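Local atomic coordinates of hypothetic aldehyde deformylating oxygenase (Sulfolobus tokodaii, PDB entry 5V4T), a protein that binds iron in a ferritin-like helical fold and probably works as an oxidoreductase with aldehyde deformylating oxygenase activity. Residues F63-F68 and K133-I138; T104-I109 and R165-F170; A173-K178 and L194-M198. All blocks are in the same frame, centred on the assembly; numbering follows the deposited sequence.

Contact 1: F63-F68 and K133-I138; sequences FFNEYF and KFNEGI
Tyr67 and Phe134 share an acid: OD2 of Asp2 is gripped both by the phenol OH of Tyr67 and by the backbone N of Phe134, while its OD1 takes the N of Lys133. One carboxylate from the N-terminal tail thus holds the first turn of helix 132-155 and fixes the outer end of the tyrosine ring. The rest of the contact between the two segments is mostly apolar packing. Phe134 turns its ring edge toward the face of Tyr67, an edge-to-face pair with centroids 4.8 Å apart and planes at 60°; Phe134 CD1 sits over the middle of the tyrosine ring, and Phe134 CB touches Tyr67 CE1 at 3.6 Å. With CG anti to the backbone N (chi1 -169°), Phe134 reaches in among four aromatic side chains. Its CE1 meets Phe68 CE2 at 3.8 Å and Phe64 CE1 at 4.1 Å, and its CD1 lies 3.9 Å from Phe63 CZ; these three rings approach obliquely. The two helices, 49-67 and 132-155, run antiparallel (172°) in the ferritin-like helical bundle. Toward the middle of the bundle they supply the iron ligands Glu57 on one and Glu145 and His148 on the other, and the aromatic cluster packs between them at one end, the side chain of Phe64 about 10 Å from the iron. Phe63 lays one ring face against the backbone of Gly137, CE1 coming within 3.7 Å of Gly137 CA, and occupies the place that a beta carbon at this position would need. That bare backbone lets the ring press directly on the helix. Ile138 CD1 closes in on Phe64 CZ at 4.1 Å, crossing it at about a right angle. Phe63 CD2 covers one face of Phe64, and Ser20 of helix 10-23 touches Phe64, Phe68 and Phe134.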
# COMPACT_ATOMS: atom_id res chain seq x y z
N PHE A 63 -0.52 13.30 4.19
CA PHE A 63 -1.98 13.32 4.10
C PHE A 63 -2.63 12.55 5.28
O PHE A 63 -3.58 13.03 5.92
CB PHE A 63 -2.41 12.79 2.74
CG PHE A 63 -3.84 12.39 2.68
CD1 PHE A 63 -4.84 13.35 2.57
CD2 PHE A 63 -4.18 11.07 2.83
CE1 PHE A 63 -6.17 12.99 2.61
CE2 PHE A 63 -5.51 10.68 2.84
CZ PHE A 63 -6.50 11.67 2.75
N PHE A 64 -2.14 11.35 5.54
CA PHE A 64 -2.75 10.54 6.60
C PHE A 64 -2.44 11.16 7.96
O PHE A 64 -3.31 11.20 8.81
CB PHE A 64 -2.30 9.09 6.54
CG PHE A 64 -2.91 8.34 5.40
CD1 PHE A 64 -4.27 7.97 5.42
CD2 PHE A 64 -2.15 8.06 4.25
CE1 PHE A 64 -4.83 7.25 4.35
CE2 PHE A 64 -2.73 7.36 3.22
CZ PHE A 64 -4.06 7.00 3.25
N ASN A 65 -1.24 11.65 8.13
CA ASN A 65 -0.87 12.21 9.45
C ASN A 65 -1.70 13.43 9.73
O ASN A 65 -2.21 13.58 10.82
CB ASN A 65 0.63 12.48 9.44
CG ASN A 65 1.13 13.10 10.72
OD1 ASN A 65 1.01 12.53 11.78
ND2 ASN A 65 1.65 14.28 10.61
N GLU A 66 -1.90 14.28 8.75
CA GLU A 66 -2.72 15.46 8.92
C GLU A 66 -4.19 15.14 9.10
O GLU A 66 -4.86 15.71 9.94
CB GLU A 66 -2.58 16.40 7.73
CG GLU A 66 -1.19 17.05 7.64
CD GLU A 66 -0.80 17.83 8.92
OE1 GLU A 66 -1.70 18.43 9.59
OE2 GLU A 66 0.42 17.84 9.25
N TYR A 67 -4.71 14.20 8.31
CA TYR A 67 -6.09 13.88 8.41
C TYR A 67 -6.46 13.35 9.81
O TYR A 67 -7.55 13.67 10.30
CB TYR A 67 -6.51 12.84 7.35
CG TYR A 67 -8.01 12.71 7.22
CD1 TYR A 67 -8.73 13.56 6.40
CD2 TYR A 67 -8.73 11.80 8.02
CE1 TYR A 67 -10.13 13.47 6.31
CE2 TYR A 67 -10.13 11.72 7.95
CZ TYR A 67 -10.82 12.56 7.09
OH TYR A 67 -12.19 12.48 7.06
N PHE A 68 -5.60 12.50 10.35
CA PHE A 68 -5.89 11.80 11.60
C PHE A 68 -5.26 12.46 12.84
O PHE A 68 -5.23 11.84 13.91
CB PHE A 68 -5.52 10.34 11.50
CG PHE A 68 -6.43 9.58 10.57
CD1 PHE A 68 -7.75 9.35 10.89
CD2 PHE A 68 -5.97 9.15 9.33
CE1 PHE A 68 -8.60 8.65 10.04
CE2 PHE A 68 -6.83 8.42 8.47
CZ PHE A 68 -8.11 8.14 8.82
N LYS A 133 -13.14 15.38 1.90
CA LYS A 133 -11.72 15.63 1.82
C LYS A 133 -10.96 14.32 1.86
O LYS A 133 -9.97 14.17 1.15
CB LYS A 133 -11.28 16.55 2.97
CG LYS A 133 -11.89 17.92 2.82
CD LYS A 133 -11.48 18.75 4.04
CE LYS A 133 -12.30 20.00 4.12
NZ LYS A 133 -11.90 20.71 5.38
N PHE A 134 -11.39 13.38 2.68
CA PHE A 134 -10.72 12.09 2.73
C PHE A 134 -10.79 11.43 1.35
O PHE A 134 -9.79 10.91 0.83
CB PHE A 134 -11.30 11.18 3.80
CG PHE A 134 -10.47 9.96 4.06
CD1 PHE A 134 -9.31 10.01 4.81
CD2 PHE A 134 -10.83 8.77 3.49
CE1 PHE A 134 -8.57 8.87 5.07
CE2 PHE A 134 -10.10 7.64 3.72
CZ PHE A 134 -8.99 7.68 4.54
N ASN A 135 -12.00 11.42 0.78
CA ASN A 135 -12.20 10.77 -0.50
C ASN A 135 -11.32 11.39 -1.59
O ASN A 135 -10.72 10.66 -2.36
CB ASN A 135 -13.65 10.85 -0.92
CG ASN A 135 -13.90 10.08 -2.16
OD1 ASN A 135 -14.10 10.68 -3.26
ND2 ASN A 135 -13.97 8.77 -2.04
N GLU A 136 -11.22 12.71 -1.62
CA GLU A 136 -10.40 13.35 -2.63
C GLU A 136 -8.95 13.00 -2.45
O GLU A 136 -8.21 12.77 -3.44
CB GLU A 136 -10.59 14.86 -2.57
CG GLU A 136 -9.76 15.62 -3.60
CD GLU A 136 -10.06 15.30 -5.05
OE1 GLU A 136 -11.14 14.79 -5.41
OE2 GLU A 136 -9.18 15.60 -5.86
N GLY A 137 -8.52 12.86 -1.19
CA GLY A 137 -7.16 12.50 -0.90
C GLY A 137 -6.88 11.07 -1.40
O GLY A 137 -5.85 10.79 -2.03
N ILE A 138 -7.81 10.18 -1.18
CA ILE A 138 -7.62 8.79 -1.65
C ILE A 138 -7.59 8.79 -3.20
O ILE A 138 -6.77 8.07 -3.77
CB ILE A 138 -8.79 7.89 -1.11
CG1 ILE A 138 -8.73 7.77 0.43
CG2 ILE A 138 -8.76 6.51 -1.73
CD1 ILE A 138 -7.47 7.21 0.97

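Contact 2: T104-I109 and R165-F170; sequences TRFHMI and RVEELF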
# COMPACT_ATOMS: atom_id res chain seq x y z
N THR A 104 9.49 -5.78 -7.43
CA THR A 104 8.49 -6.83 -7.22
C THR A 104 7.80 -6.78 -5.87
O THR A 104 6.55 -6.93 -5.79
CB THR A 104 9.16 -8.19 -7.49
OG1 THR A 104 10.38 -8.30 -6.76
CG2 THR A 104 9.47 -8.30 -8.89
N ARG A 105 8.55 -6.64 -4.78
CA ARG A 105 7.93 -6.61 -3.47
C ARG A 105 7.11 -5.35 -3.26
O ARG A 105 5.96 -5.43 -2.75
CB ARG A 105 8.95 -6.72 -2.33
CG ARG A 105 8.32 -6.62 -0.94
CD ARG A 105 9.34 -6.63 0.18
NE ARG A 105 10.00 -7.92 0.25
CZ ARG A 105 9.67 -8.95 1.02
NH1 ARG A 105 8.63 -8.93 1.79
NH2 ARG A 105 10.39 -10.10 0.93
N PHE A 106 7.67 -4.22 -3.68
CA PHE A 106 7.00 -2.93 -3.41
C PHE A 106 6.12 -2.54 -4.57
O PHE A 106 4.85 -2.57 -4.44
CB PHE A 106 7.99 -1.82 -3.09
CG PHE A 106 7.29 -0.60 -2.57
CD1 PHE A 106 6.74 -0.58 -1.29
CD2 PHE A 106 7.18 0.52 -3.36
CE1 PHE A 106 6.03 0.51 -0.84
CE2 PHE A 106 6.48 1.64 -2.89
CZ PHE A 106 5.90 1.62 -1.64
N HIS A 107 6.67 -2.24 -5.75
CA HIS A 107 5.79 -1.73 -6.78
C HIS A 107 4.69 -2.72 -7.16
O HIS A 107 3.54 -2.33 -7.39
CB HIS A 107 6.56 -1.25 -7.97
CG HIS A 107 7.57 -0.19 -7.62
ND1 HIS A 107 8.73 -0.43 -6.92
CD2 HIS A 107 7.54 1.15 -7.83
CE1 HIS A 107 9.39 0.69 -6.74
NE2 HIS A 107 8.70 1.67 -7.30
N MET A 108 5.06 -3.97 -7.43
CA MET A 108 4.04 -4.92 -7.90
C MET A 108 3.12 -5.40 -6.80
O MET A 108 1.94 -5.29 -6.95
CB MET A 108 4.70 -6.16 -8.58
CG MET A 108 5.53 -5.81 -9.81
SD MET A 108 4.64 -5.05 -11.19
CE MET A 108 5.15 -3.33 -11.03
N ILE A 109 3.67 -5.94 -5.72
CA ILE A 109 2.83 -6.57 -4.71
C ILE A 109 2.21 -5.50 -3.79
O ILE A 109 1.06 -5.54 -3.43
CB ILE A 109 3.62 -7.65 -3.92
CG1 ILE A 109 3.83 -8.92 -4.75
CG2 ILE A 109 3.03 -7.94 -2.56
CD1 ILE A 109 2.57 -9.76 -4.96
N ARG A 165 9.08 -13.83 -8.41
CA ARG A 165 8.99 -13.02 -7.23
C ARG A 165 7.57 -12.68 -6.86
O ARG A 165 7.18 -12.77 -5.64
CB ARG A 165 9.76 -11.71 -7.36
CG ARG A 165 11.27 -11.84 -7.32
CD ARG A 165 11.84 -11.79 -5.94
NE ARG A 165 11.60 -10.50 -5.31
CZ ARG A 165 11.84 -10.27 -4.05
NH1 ARG A 165 12.40 -11.23 -3.29
NH2 ARG A 165 11.61 -9.09 -3.54
N VAL A 166 6.81 -12.23 -7.84
CA VAL A 166 5.40 -11.88 -7.63
C VAL A 166 4.68 -13.10 -7.06
O VAL A 166 3.93 -13.00 -6.10
CB VAL A 166 4.73 -11.28 -8.87
CG1 VAL A 166 3.25 -11.06 -8.64
CG2 VAL A 166 5.40 -9.96 -9.20
N GLU A 167 4.88 -14.24 -7.71
CA GLU A 167 4.23 -15.47 -7.29
C GLU A 167 4.63 -15.85 -5.86
O GLU A 167 3.80 -16.34 -5.05
CB GLU A 167 4.52 -16.57 -8.31
CG GLU A 167 3.85 -16.30 -9.64
CD GLU A 167 4.24 -17.21 -10.79
OE1 GLU A 167 5.34 -17.78 -10.81
OE2 GLU A 167 3.44 -17.29 -11.74
N GLU A 168 5.90 -15.65 -5.49
CA GLU A 168 6.37 -16.04 -4.17
C GLU A 168 5.84 -15.19 -3.07
O GLU A 168 5.56 -15.68 -2.00
CB GLU A 168 7.92 -16.06 -4.14
CG GLU A 168 8.40 -17.18 -5.05
CD GLU A 168 9.90 -17.19 -5.26
OE1 GLU A 168 10.58 -16.32 -4.66
OE2 GLU A 168 10.33 -18.06 -6.08
N LEU A 169 5.62 -13.91 -3.37
CA LEU A 169 5.24 -12.96 -2.36
C LEU A 169 3.72 -12.74 -2.28
O LEU A 169 3.23 -12.30 -1.25
CB LEU A 169 5.88 -11.62 -2.68
CG LEU A 169 7.41 -11.57 -2.50
CD1 LEU A 169 7.95 -10.40 -3.27
CD2 LEU A 169 7.69 -11.45 -1.03
N PHE A 170 3.02 -13.18 -3.28
CA PHE A 170 1.59 -13.01 -3.26
C PHE A 170 0.91 -13.65 -2.02
O PHE A 170 0.00 -13.05 -1.47
CB PHE A 170 0.99 -13.55 -4.56
CG PHE A 170 -0.50 -13.38 -4.66
CD1 PHE A 170 -1.04 -12.15 -4.98
CD2 PHE A 170 -1.35 -14.46 -4.49
CE1 PHE A 170 -2.42 -11.96 -5.02
CE2 PHE A 170 -2.72 -14.27 -4.60
CZ PHE A 170 -3.24 -13.03 -4.83
O HOH W 1 12.82 -10.67 -0.53
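Ile109 packs against Val166, Leu169 and Phe170, and the contact grades from this buried apolar end to a partly exposed polar one. At the buried end Ile109 CD1 reaches Val166 O at 3.7 Å and lies at the ring edge of Phe170, while its CG1 rests 4.0 Å from Leu169 CB. Met108 joins with its first methylene, CB against Val166 CG2 at 3.9 Å, before its chain bends away toward helix 132-155. The helices cross almost perpendicularly (-85°), and helix 98-128 is widened here by a pi-type turn in which Ile109 N bonds to Thr104 O. The iron ligand Glu111 follows two residues on, consistent with the pi-type turns known from ligand-bearing helices of other ferritin-like diiron proteins. At the polar end Arg165 NE donates to Thr104 OG1 at 2.9 Å, nearly straight (172°) and in the guanidinium plane. The threonine hydroxyl, set between backbone N and carbonyl carbon (chi1 51°), also lies within bonding reach of the backbone oxygens of Glu100 and Asn101, which must share or compete for its single proton. Toward solvent the two partly exposed arginines meet indirectly: a water accepts from Arg105 NH2 and, at 2.8 Å, from Arg165 NH1. Their like charges are gathered by Asp92, whose OD2 makes salt bridges to Arg105 NE and Arg165 NH2. Leu169 packs on both guanidinium groups: CD2 lies over one face of that of Arg105, 3.6 Å from NH2, and CD1 over a face of that of Arg165. A leucine in place of Arg165 would probably leave Thr104 OG1 without its donor from helix 159-179, Asp92 with one arginine fewer, and the water without its bond from Arg165 NH1.

Contact 3: A173-K178 and L194-M198; sequences AVQIVK and LVNLM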
# COMPACT_ATOMS: atom_id res chain seq x y z
N ALA A 173 0.77 -11.29 0.84
CA ALA A 173 -0.24 -10.29 0.59
C ALA A 173 -1.63 -10.77 0.97
O ALA A 173 -2.39 -10.04 1.63
CB ALA A 173 -0.22 -9.81 -0.86
N VAL A 174 -1.96 -11.98 0.55
CA VAL A 174 -3.26 -12.52 0.85
C VAL A 174 -3.45 -12.61 2.38
O VAL A 174 -4.51 -12.31 2.88
CB VAL A 174 -3.50 -13.88 0.14
CG1 VAL A 174 -4.71 -14.59 0.74
CG2 VAL A 174 -3.67 -13.66 -1.34
N GLN A 175 -2.43 -13.05 3.09
CA GLN A 175 -2.51 -13.19 4.57
C GLN A 175 -2.74 -11.87 5.23
O GLN A 175 -3.49 -11.78 6.20
CB GLN A 175 -1.29 -13.91 5.15
CG GLN A 175 -1.33 -15.42 4.87
CD GLN A 175 -2.72 -16.10 5.13
OE1 GLN A 175 -3.31 -16.02 6.24
NE2 GLN A 175 -3.26 -16.75 4.10
N ILE A 176 -2.14 -10.79 4.70
CA ILE A 176 -2.42 -9.47 5.27
C ILE A 176 -3.90 -9.11 5.23
O ILE A 176 -4.42 -8.59 6.20
CB ILE A 176 -1.58 -8.39 4.55
CG1 ILE A 176 -0.12 -8.55 4.88
CG2 ILE A 176 -2.02 -7.00 4.93
CD1 ILE A 176 0.84 -7.78 4.00
N VAL A 177 -4.57 -9.34 4.11
CA VAL A 177 -5.98 -9.01 3.97
C VAL A 177 -6.80 -9.96 4.87
O VAL A 177 -7.69 -9.49 5.58
CB VAL A 177 -6.42 -9.08 2.54
CG1 VAL A 177 -7.93 -8.92 2.40
CG2 VAL A 177 -5.67 -7.99 1.74
N LYS A 178 -6.47 -11.24 4.88
CA LYS A 178 -7.25 -12.17 5.75
C LYS A 178 -7.13 -11.87 7.22
O LYS A 178 -8.12 -12.00 7.97
CB LYS A 178 -6.84 -13.62 5.45
CG LYS A 178 -7.29 -14.09 4.11
CD LYS A 178 -6.98 -15.57 3.84
CE LYS A 178 -8.08 -16.12 2.95
NZ LYS A 178 -7.73 -17.47 2.38
N LEU A 194 -12.55 -10.01 -1.89
CA LEU A 194 -11.29 -9.22 -1.93
C LEU A 194 -10.11 -10.05 -2.35
O LEU A 194 -9.31 -9.59 -3.15
CB LEU A 194 -11.03 -8.62 -0.53
CG LEU A 194 -11.97 -7.53 -0.15
CD1 LEU A 194 -11.64 -7.12 1.26
CD2 LEU A 194 -12.03 -6.33 -1.08
N VAL A 195 -9.97 -11.28 -1.84
CA VAL A 195 -8.94 -12.18 -2.29
C VAL A 195 -9.12 -12.56 -3.76
O VAL A 195 -8.14 -12.61 -4.50
CB VAL A 195 -8.87 -13.46 -1.39
CG1 VAL A 195 -7.91 -14.50 -1.95
CG2 VAL A 195 -8.47 -13.04 0.05
N ASN A 196 -10.37 -12.75 -4.22
CA ASN A 196 -10.58 -12.95 -5.66
C ASN A 196 -10.08 -11.79 -6.49
O ASN A 196 -9.50 -12.01 -7.54
CB ASN A 196 -12.04 -13.26 -6.04
CG ASN A 196 -12.57 -14.51 -5.36
OD1 ASN A 196 -11.83 -15.37 -4.89
ND2 ASN A 196 -13.87 -14.58 -5.25
N LEU A 197 -10.35 -10.56 -6.06
CA LEU A 197 -9.81 -9.40 -6.72
C LEU A 197 -8.29 -9.40 -6.71
O LEU A 197 -7.68 -9.13 -7.74
CB LEU A 197 -10.36 -8.13 -6.07
CG LEU A 197 -9.64 -6.87 -6.51
CD1 LEU A 197 -9.79 -6.57 -7.98
CD2 LEU A 197 -10.25 -5.79 -5.69
N MET A 198 -7.68 -9.75 -5.57
CA MET A 198 -6.23 -9.82 -5.51
C MET A 198 -5.68 -10.77 -6.53
O MET A 198 -4.64 -10.49 -7.13
CB MET A 198 -5.73 -10.13 -4.11
CG MET A 198 -6.03 -9.03 -3.12
SD MET A 198 -5.73 -9.62 -1.44
CE MET A 198 -4.00 -9.35 -1.38
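Met198 lies against Val177, the two side chains antiparallel, its SD 3.6 Å from Val177 CG2. Extended at chi2, the chain turns at its last torsion (chi3 83°) and swings CE onto the preceding turn of helix 159-179, where it packs 3.5 Å from Ala173 O and 3.8 Å from Ala173 CB, and also nears Val174. The thioether thus spans a full helical turn of its neighbour. One turn back along helix 191-211, Val195 faces Val174, the two branched side chains crossing at about a right angle with CG1 of Val174 and CG2 of Val195 4.1 Å apart. These helices run antiparallel (160° between directions, axes 10.4 Å apart) and are joined in sequence through the short helix 181-184; together they form a pair laid on the outside of the ferritin-like core, against helix 98-128, whose Leu114 touches both Ala173 and Met198. Val117 of that helix lies against Met198 too. Leu194 adds its CB to the flank of Val177 CG1 at 4.3 Å. Toward solvent the exposed Lys178 stretches its aliphatic chain along the valine pair, CE reaching Val195 CG2 at 4.2 Å.

From the N terminus, helix 49-67 pairs with helix 132-155, and contact 1 closes over the 64 residues between its segments. Contact 2 starts inside this loop, on helix 98-128, and ends beyond it on helix 159-179, so the two loops cross; their centres lie 27 Å apart on opposite sides of the chain's centre. Contact 3 follows both in series, closing the short connection between helices 159-179 and 191-211. It shares helix 159-179 with contact 2 and touches it, through Phe170 CE1 and Met198 O (3.4 Å). Contact 1 thus joins two ligand-bearing helices, contact 2 ties a third to helix 159-179, and contact 3 adds the C-terminal helix.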